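Local coordinates for protein putative acyl-CoA dehydrogenase (Burkholderia xenovorans, PDB 5JSC) that belongs to the acyl-CoA dehydrogenase family of flavoproteins and holds flavin-adenine dinucleotide at subunit interfaces of a four-chain assembly, at residues C[281-284]-C[285-289]; C[304-307]-C[308-311]. All coordinates share one frame; numbering follows the deposited sequence. Where two conformers were deposited one is given.

Interaction 1. Residues C[281-284]-C[285-289]; sequences VARA and ASRKM. With FAD (flavin-adenine dinucleotide), chain T.
Arg283 and Arg287 run alongside each other in the same direction at the C-terminal end of helix 250-286, one turn apart. Each chain leaves with CG anti to the backbone N (chi1 -176° and -177°) and then bends at chi2, which carries both guanidinium groups along the same path toward the FAD. The two groups stack nearly flat, their planes 17° apart and their centres 4.5 Å apart. Arg283 NH2 sits over one face of the Arg287 guanidinium, displaced toward its rim and 3.6 Å from Arg287 CZ, while Arg287 CD packs over a face of Arg283. FAD O2A lies at the edge of the Arg287 guanidinium, near its plane, and takes a bond from NE at 2.8 Å; NH2 donates to FAD O2P at 2.9 Å, so one guanidinium bridges both phosphates. Its NH1 bonds Pro149 O of the third subunit. At the backbone, Arg287 N closes the last turn on Arg283 O (2.9 Å) before the chain leaves helical geometry and enters strand 288-289. Ala285 N bonds Val281 O, and the CB of Ala285 rests against that same carbonyl oxygen; Ala285 also packs on His400 of the second subunit. With two donors of Arg287 given to the phosphates and Arg283 stacked over it, the positive charge gathered here probably offsets the negative charge of the cofactor's pyrophosphate.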
loop_
_atom_site.group_PDB
_atom_site.type_symbol
_atom_site.label_atom_id
_atom_site.label_comp_id
_atom_site.label_asym_id
_atom_site.label_seq_id
_atom_site.Cartn_x
_atom_site.Cartn_y
_atom_site.Cartn_z
ATOM N N VAL C 281 16.500 -5.942 -13.400
ATOM C CA VAL C 281 17.849 -5.910 -12.849
ATOM C C VAL C 281 18.869 -5.633 -13.952
ATOM O O VAL C 281 19.833 -4.889 -13.733
ATOM C CB VAL C 281 18.150 -7.202 -12.054
ATOM C CG1 VAL C 281 18.366 -8.420 -12.960
ATOM C CG2 VAL C 281 19.344 -6.990 -11.114
ATOM N N ALA C 282 18.665 -6.189 -15.152
ATOM C CA ALA C 282 19.592 -5.905 -16.243
ATOM C C ALA C 282 19.587 -4.426 -16.610
ATOM O O ALA C 282 20.642 -3.847 -16.884
ATOM C CB ALA C 282 19.249 -6.758 -17.461
ATOM N N ARG C 283 18.406 -3.802 -16.633
ATOM C CA ARG C 283 18.324 -2.385 -16.980
ATOM C C ARG C 283 18.919 -1.513 -15.882
ATOM O O ARG C 283 19.619 -0.535 -16.173
ATOM C CB ARG C 283 16.872 -2.000 -17.253
ATOM C CG ARG C 283 16.691 -0.558 -17.717
ATOM C CD ARG C 283 17.313 -0.338 -19.095
ATOM N NE ARG C 283 16.903 0.962 -19.626
ATOM C CZ ARG C 283 16.968 1.316 -20.906
ATOM N NH1 ARG C 283 17.443 0.470 -21.816
ATOM N NH2 ARG C 283 16.542 2.520 -21.276
ATOM N N ALA C 284 18.685 -1.876 -14.616
ATOM C CA ALA C 284 19.296 -1.148 -13.509
ATOM C C ALA C 284 20.819 -1.174 -13.612
ATOM O O ALA C 284 21.489 -0.160 -13.383
ATOM C CB ALA C 284 18.832 -1.743 -12.175
ATOM N N ALA C 285 21.378 -2.326 -13.979
ATOM C CA ALA C 285 22.827 -2.467 -14.053
ATOM C C ALA C 285 23.418 -1.743 -15.255
ATOM O O ALA C 285 24.555 -1.261 -15.184
ATOM C CB ALA C 285 23.199 -3.948 -14.102
ATOM N N SER C 286 22.679 -1.662 -16.361
ATOM C CA SER C 286 23.238 -1.168 -17.610
ATOM C C SER C 286 22.930 0.295 -17.901
ATOM O O SER C 286 23.678 0.914 -18.668
ATOM C CB SER C 286 22.746 -2.012 -18.791
ATOM O OG SER C 286 21.353 -1.852 -18.987
ATOM N N ARG C 287 21.871 0.868 -17.323
ATOM C CA ARG C 287 21.434 2.212 -17.700
ATOM C C ARG C 287 22.288 3.258 -16.993
ATOM O O ARG C 287 22.190 3.435 -15.775
ATOM C CB ARG C 287 19.958 2.409 -17.369
ATOM C CG ARG C 287 19.404 3.766 -17.797
ATOM C CD ARG C 287 19.454 3.941 -19.308
ATOM N NE ARG C 287 18.641 5.083 -19.753
ATOM C CZ ARG C 287 18.569 5.500 -21.012
ATOM N NH1 ARG C 287 19.268 4.875 -21.952
ATOM N NH2 ARG C 287 17.798 6.536 -21.338
ATOM N N LYS C 288 23.113 3.968 -17.759
ATOM C CA LYS C 288 23.949 5.021 -17.202
ATOM C C LYS C 288 23.136 6.299 -17.012
ATOM O O LYS C 288 22.350 6.688 -17.881
ATOM C CB LYS C 288 25.138 5.295 -18.121
ATOM C CG LYS C 288 26.061 4.104 -18.312
ATOM C CD LYS C 288 27.232 4.471 -19.252
ATOM C CE LYS C 288 28.133 3.286 -19.540
ATOM N NZ LYS C 288 27.491 2.312 -20.462
ATOM N N MET C 289 23.317 6.940 -15.861
ATOM C CA MET C 289 22.651 8.203 -15.574
ATOM C C MET C 289 23.310 8.844 -14.366
ATOM O O MET C 289 23.768 8.151 -13.447
ATOM C CB MET C 289 21.153 8.017 -15.303
ATOM C CG MET C 289 20.850 6.960 -14.242
ATOM S SD MET C 289 19.173 7.023 -13.568
ATOM C CE MET C 289 18.197 6.690 -15.041
HETATM P PA FAD T . 15.587 7.028 -17.704
HETATM O O1A FAD T . 16.139 8.409 -17.614
HETATM O O2A FAD T . 16.561 5.952 -18.127
HETATM O O5B FAD T . 14.932 6.669 -16.312
HETATM C C5B FAD T . 14.459 5.326 -16.080
HETATM C C4B FAD T . 13.771 5.347 -14.740
HETATM O O4B FAD T . 14.745 5.646 -13.722
HETATM C C3B FAD T . 12.735 6.448 -14.559
HETATM O O3B FAD T . 11.484 6.139 -15.171
HETATM C C2B FAD T . 12.649 6.547 -13.036
HETATM O O2B FAD T . 11.747 5.570 -12.518
HETATM C C1B FAD T . 14.092 6.231 -12.609
HETATM N N9A FAD T . 14.879 7.381 -12.171
HETATM C C8A FAD T . 15.199 8.491 -12.908
HETATM N N7A FAD T . 16.010 9.321 -12.299
HETATM C C5A FAD T . 16.238 8.717 -11.071
HETATM C C6A FAD T . 17.031 9.083 -9.969
HETATM N N6A FAD T . 17.763 10.205 -9.918
HETATM N N1A FAD T . 17.050 8.251 -8.905
HETATM C C2A FAD T . 16.317 7.133 -8.949
HETATM N N3A FAD T . 15.531 6.686 -9.932
HETATM C C4A FAD T . 15.540 7.525 -10.976
HETATM N N1 FAD T . 10.539 13.661 -24.275
HETATM C C2 FAD T . 10.675 14.839 -24.947
HETATM O O2 FAD T . 11.729 15.487 -24.932
HETATM N N3 FAD T . 9.613 15.342 -25.655
HETATM C C4 FAD T . 8.361 14.768 -25.757
HETATM O O4 FAD T . 7.514 15.264 -26.488
HETATM C C4X FAD T . 8.210 13.542 -25.024
HETATM N N5 FAD T . 7.075 12.901 -25.120
HETATM C C5X FAD T . 6.994 11.634 -24.566
HETATM C C6 FAD T . 5.848 10.871 -24.800
HETATM C C7 FAD T . 5.759 9.553 -24.369
HETATM C C7M FAD T . 4.522 8.746 -24.674
HETATM C C8 FAD T . 6.833 8.985 -23.668
HETATM C C8M FAD T . 6.779 7.555 -23.193
HETATM C C9 FAD T . 7.968 9.747 -23.419
HETATM C C9A FAD T . 8.062 11.062 -23.864
HETATM N N10 FAD T . 9.244 11.819 -23.720
HETATM C C10 FAD T . 9.361 13.052 -24.316
HETATM C "C1'" FAD T . 10.399 11.229 -23.027
HETATM C "C2'" FAD T . 10.256 11.198 -21.509
HETATM O "O2'" FAD T . 10.360 12.515 -20.965
HETATM C "C3'" FAD T . 11.344 10.303 -20.912
HETATM O "O3'" FAD T . 11.022 8.967 -21.284
HETATM C "C4'" FAD T . 11.473 10.377 -19.390
HETATM O "O4'" FAD T . 12.024 11.644 -19.021
HETATM C "C5'" FAD T . 12.319 9.255 -18.825
HETATM O "O5'" FAD T . 13.599 9.275 -19.494
HETATM P P FAD T . 14.121 7.845 -20.029
HETATM O O1P FAD T . 13.113 7.169 -20.882
HETATM O O2P FAD T . 15.435 8.075 -20.721
HETATM O O3P FAD T . 14.347 6.995 -18.702
#

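Interaction 2. Residues C[304-307]-C[308-311]; sequences LAQM and ALTI. With SO4 (sulfate ion), chain P.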
loop_
_atom_site.group_PDB
_atom_site.type_symbol
_atom_site.label_atom_id
_atom_site.label_comp_id
_atom_site.label_asym_id
_atom_site.label_seq_id
_atom_site.Cartn_x
_atom_site.Cartn_y
_atom_site.Cartn_z
ATOM N N LEU C 304 14.049 -2.991 -6.658
ATOM C CA LEU C 304 14.466 -4.336 -7.043
ATOM C C LEU C 304 14.276 -5.302 -5.886
ATOM O O LEU C 304 13.841 -6.443 -6.085
ATOM C CB LEU C 304 15.934 -4.326 -7.486
ATOM C CG LEU C 304 16.258 -3.595 -8.788
ATOM C CD1 LEU C 304 17.769 -3.461 -8.986
ATOM C CD2 LEU C 304 15.608 -4.290 -9.984
ATOM N N ALA C 305 14.607 -4.863 -4.664
ATOM C CA ALA C 305 14.453 -5.722 -3.492
ATOM C C ALA C 305 13.006 -6.148 -3.311
ATOM O O ALA C 305 12.726 -7.323 -3.042
ATOM C CB ALA C 305 14.951 -5.006 -2.237
ATOM N N GLN C 306 12.070 -5.203 -3.468
ATOM C CA GLN C 306 10.661 -5.529 -3.292
ATOM C C GLN C 306 10.166 -6.435 -4.407
ATOM O O GLN C 306 9.349 -7.334 -4.163
ATOM C CB GLN C 306 9.818 -4.251 -3.223
ATOM C CG GLN C 306 8.311 -4.548 -3.137
ATOM C CD GLN C 306 7.899 -5.278 -1.860
ATOM O OE1 GLN C 306 7.460 -6.443 -1.894
ATOM N NE2 GLN C 306 8.007 -4.591 -0.732
ATOM N N MET C 307 10.662 -6.225 -5.631
ATOM C CA MET C 307 10.332 -7.146 -6.716
ATOM C C MET C 307 10.752 -8.561 -6.351
ATOM O O MET C 307 9.970 -9.511 -6.481
ATOM C CB MET C 307 11.006 -6.696 -8.013
ATOM C CG MET C 307 10.455 -5.369 -8.545
ATOM S SD MET C 307 11.528 -4.587 -9.765
ATOM C CE MET C 307 11.340 -5.738 -11.122
ATOM N N ALA C 308 11.981 -8.711 -5.851
ATOM C CA ALA C 308 12.497 -10.029 -5.493
ATOM C C ALA C 308 11.751 -10.627 -4.306
ATOM O O ALA C 308 11.504 -11.841 -4.266
ATOM C CB ALA C 308 13.990 -9.927 -5.190
ATOM N N LEU C 309 11.403 -9.796 -3.322
ATOM C CA LEU C 309 10.636 -10.276 -2.173
ATOM C C LEU C 309 9.275 -10.803 -2.612
ATOM O O LEU C 309 8.849 -11.893 -2.205
ATOM C CB LEU C 309 10.477 -9.142 -1.159
ATOM C CG LEU C 309 9.662 -9.486 0.095
ATOM C CD1 LEU C 309 10.321 -10.643 0.846
ATOM C CD2 LEU C 309 9.511 -8.255 0.995
ATOM N N THR C 310 8.581 -10.035 -3.453
ATOM C CA THR C 310 7.284 -10.472 -3.957
ATOM C C THR C 310 7.410 -11.774 -4.733
ATOM O O THR C 310 6.572 -12.675 -4.587
ATOM C CB THR C 310 6.671 -9.366 -4.816
ATOM O OG1 THR C 310 6.339 -8.273 -3.956
ATOM C CG2 THR C 310 5.417 -9.852 -5.518
ATOM N N ILE C 311 8.468 -11.909 -5.537
ATOM C CA ILE C 311 8.677 -13.143 -6.291
ATOM C C ILE C 311 8.900 -14.325 -5.356
ATOM O O ILE C 311 8.328 -15.408 -5.558
ATOM C CB ILE C 311 9.837 -12.965 -7.287
ATOM C CG1 ILE C 311 9.335 -12.177 -8.498
ATOM C CG2 ILE C 311 10.427 -14.335 -7.717
ATOM C CD1 ILE C 311 10.438 -11.649 -9.384
HETATM S S SO4 P . 5.208 -9.337 -0.599
HETATM O O1 SO4 P . 6.161 -10.447 -0.636
HETATM O O2 SO4 P . 4.075 -9.701 0.251
HETATM O O3 SO4 P . 4.723 -9.059 -1.958
HETATM O O4 SO4 P . 5.882 -8.172 -0.020
#
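Gln306 and Thr310 meet one turn apart on helix 298-325, a helix of the C-terminal helical domain of the acyl-CoA dehydrogenase fold. The main chain is fully regular: the four carbonyls of Leu304, Ala305, Gln306 and Met307 each receive the N-H four residues on, the straightest being Thr310 N to Gln306 O (2.9 Å, 169°). Further along, Ser313 OG is hydrogen-bonded to Leu309 O and Thr310 O, and Ser314 OG to Thr310 O. The side chains add a polar cluster around a sulfate ion that probably came from the crystallisation liquor. Thr310 OG1 lies 3.0 Å from Gln306 OE1 and 2.7 Å from sulfate O3; its single proton can serve either acceptor, and which one takes it is not settled. Gln306 reaches this spot because its chain bends at chi2 (64°), swinging the amide forward along the helix. Ser313 OG of the same helix and His341 NE2 of the second subunit are also hydrogen-bonded to the sulfate, placing it at a subunit boundary, where Trp340 of that subunit packs on Gln306 and Leu309. Within the chain, Met307 and Thr310 pack against Val349 of helix 332-356, while Ile311 meets Met277 of helix 250-286. Leu309 CG stands 3.7 Å from sulfate O1.

Interactions 1 and 2 follow each other along the chain, at the end of helix 250-286 and the start of strand 288-289, and on helix 298-325, all in the C-terminal acyl-CoA dehydrogenase domain, with centres about 17 Å apart. Leu304 joins them directly: its CD1 packs 3.8 Å from Ala284 CB, and its CD2 lies 3.9 Å from Val281 N. The FAD belongs to interaction 1, through Arg287 and Met289, whereas in interaction 2 the side chain of Leu304 remains about 10 Å from the cofactor. Both contacts also face the second subunit, which offers Leu397 and His400 to 281-289 and Trp340 and Leu396 to 304-311, while the third subunit helps complete the FAD site beside Arg287.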